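Local coordinates for outer membrane usher protein PapC (Escherichia coli, PDB 3L48) that forms an outer membrane pore that exports and assembles pilus subunits, the chain here being the C-terminal domain of that usher, at residues R34-V39 against P52-S57. Numbering follows the deposited sequence.
Sequences RELGMV and PGETLS. With CO (cobalt (II) ion), chain F.
Leu-36 reaches from the edge strand 35-38 to Leu-56 on strand 55-59 and to Glu-54 just before it, and a single methyl, CD1, makes both contacts. Glu-35, the first residue of the strand, has an extended side chain whose OE1 binds a cobalt ion at 2.0 Å, whereas OE2 stays 3.1 Å from the metal. At Leu-36 the side chain turns toward the other segment: CG sits anti to the carbonyl carbon (chi1 -47°), and CD1 forms the leading end. This methyl packs on Leu-56 CD2 at 3.7 Å, the two leucine side chains crossing at about a right angle. Glu-54 arrives from the opposite direction, its chain extended beyond CG, and lays OE2 3.7 Å from the same Leu-36 CD1. That oxygen takes its hydrogen bond from the backbone N of Thr-51. Beyond Leu-36, the main chain of Gly-37 pairs with Val-28 on strand 27-29, which lies between 35-38 and 55-59 in the antiparallel four-stranded sheet of this Ig-like domain. The contact thus bridges two strands that are not sheet neighbours, with the CA atoms of Leu-36 and Leu-56 9.0 Å apart, and Leu-56 also touches Val-28 and Val-68. The contact is small and mainly dispersive: one methyl pair meets across the strand that separates 35-38 from 55-59, while the carboxylate of Glu-54, a buried residue, borders the apolar patch with OE2 held by a backbone amide, which probably helps to stabilise its charge there.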
loop_
_atom_site.group_PDB
_atom_site.type_symbol
_atom_site.label_atom_id
_atom_site.label_comp_id
_atom_site.label_asym_id
_atom_site.label_seq_id
_atom_site.Cartn_x
_atom_site.Cartn_y
_atom_site.Cartn_z
ATOM N N ARG A 34 -6.637 7.385 6.847
ATOM C CA ARG A 34 -7.388 6.191 7.213
ATOM C C ARG A 34 -6.572 4.924 6.957
ATOM O O ARG A 34 -5.892 4.803 5.938
ATOM C CB ARG A 34 -8.703 6.135 6.432
ATOM C CG ARG A 34 -9.489 7.439 6.435
ATOM N N GLU A 35 -6.644 3.980 7.888
ATOM C CA GLU A 35 -5.941 2.711 7.735
ATOM C C GLU A 35 -6.738 1.739 6.877
ATOM O O GLU A 35 -7.768 1.210 7.301
ATOM C CB GLU A 35 -5.627 2.110 9.101
ATOM C CG GLU A 35 -4.592 2.918 9.846
ATOM C CD GLU A 35 -4.388 2.465 11.269
ATOM O OE1 GLU A 35 -3.662 3.174 11.996
ATOM O OE2 GLU A 35 -4.951 1.419 11.658
ATOM N N LEU A 36 -6.248 1.513 5.663
ATOM C CA LEU A 36 -6.962 0.718 4.673
ATOM C C LEU A 36 -6.579 -0.755 4.747
ATOM O O LEU A 36 -7.260 -1.614 4.192
ATOM C CB LEU A 36 -6.685 1.269 3.274
ATOM C CG LEU A 36 -6.823 2.791 3.166
ATOM C CD1 LEU A 36 -6.652 3.254 1.730
ATOM C CD2 LEU A 36 -8.169 3.240 3.711
ATOM N N GLY A 37 -5.483 -1.047 5.434
ATOM C CA GLY A 37 -5.032 -2.417 5.557
ATOM C C GLY A 37 -3.678 -2.545 6.224
ATOM O O GLY A 37 -3.020 -1.552 6.527
ATOM N N MET A 38 -3.269 -3.787 6.449
ATOM C CA MET A 38 -2.009 -4.092 7.103
ATOM C C MET A 38 -1.221 -5.058 6.234
ATOM O O MET A 38 -1.799 -5.920 5.575
ATOM C CB MET A 38 -2.275 -4.727 8.466
ATOM C CG MET A 38 -3.208 -3.921 9.339
ATOM S SD MET A 38 -2.374 -2.502 10.047
ATOM C CE MET A 38 -1.325 -3.335 11.240
ATOM N N VAL A 39 0.100 -4.912 6.231
ATOM C CA VAL A 39 0.951 -5.784 5.436
ATOM C C VAL A 39 1.096 -7.140 6.112
ATOM O O VAL A 39 1.432 -7.225 7.292
ATOM C CB VAL A 39 2.348 -5.174 5.235
ATOM C CG1 VAL A 39 3.179 -6.046 4.296
ATOM C CG2 VAL A 39 2.232 -3.761 4.688
ATOM N N PRO A 52 -8.930 5.031 -6.350
ATOM C CA PRO A 52 -8.017 5.021 -7.499
ATOM C C PRO A 52 -7.356 6.383 -7.691
ATOM O O PRO A 52 -8.046 7.400 -7.726
ATOM C CB PRO A 52 -8.945 4.714 -8.677
ATOM C CG PRO A 52 -10.095 3.968 -8.068
ATOM C CD PRO A 52 -10.287 4.582 -6.709
ATOM N N GLY A 53 -6.032 6.400 -7.798
ATOM C CA GLY A 53 -5.309 7.634 -8.042
ATOM C C GLY A 53 -4.707 8.279 -6.806
ATOM O O GLY A 53 -3.890 9.193 -6.918
ATOM N N GLU A 54 -5.101 7.811 -5.624
ATOM C CA GLU A 54 -4.614 8.415 -4.388
ATOM C C GLU A 54 -3.208 7.945 -4.031
ATOM O O GLU A 54 -2.699 6.975 -4.594
ATOM C CB GLU A 54 -5.571 8.138 -3.226
ATOM C CG GLU A 54 -5.495 6.729 -2.670
ATOM C CD GLU A 54 -6.295 6.568 -1.390
ATOM O OE1 GLU A 54 -6.258 7.488 -0.545
ATOM O OE2 GLU A 54 -6.952 5.519 -1.221
ATOM N N THR A 55 -2.584 8.649 -3.095
ATOM C CA THR A 55 -1.265 8.281 -2.598
ATOM C C THR A 55 -1.382 7.656 -1.215
ATOM O O THR A 55 -1.908 8.272 -0.288
ATOM C CB THR A 55 -0.326 9.501 -2.513
ATOM O OG1 THR A 55 -0.150 10.063 -3.819
ATOM C CG2 THR A 55 1.035 9.093 -1.953
ATOM N N LEU A 56 -0.898 6.428 -1.080
ATOM C CA LEU A 56 -0.925 5.751 0.205
ATOM C C LEU A 56 0.455 5.803 0.838
ATOM O O LEU A 56 1.468 5.826 0.140
ATOM C CB LEU A 56 -1.365 4.295 0.042
ATOM C CG LEU A 56 -2.696 4.036 -0.669
ATOM C CD1 LEU A 56 -3.047 2.555 -0.610
ATOM C CD2 LEU A 56 -3.813 4.873 -0.065
ATOM N N SER A 57 0.493 5.831 2.163
ATOM C CA SER A 57 1.758 5.751 2.874
ATOM C C SER A 57 1.836 4.430 3.631
ATOM O O SER A 57 0.843 3.959 4.186
ATOM C CB SER A 57 1.936 6.938 3.824
ATOM O OG SER A 57 1.133 6.789 4.977
HETATM CO CO CO F . -3.447 2.758 13.963
#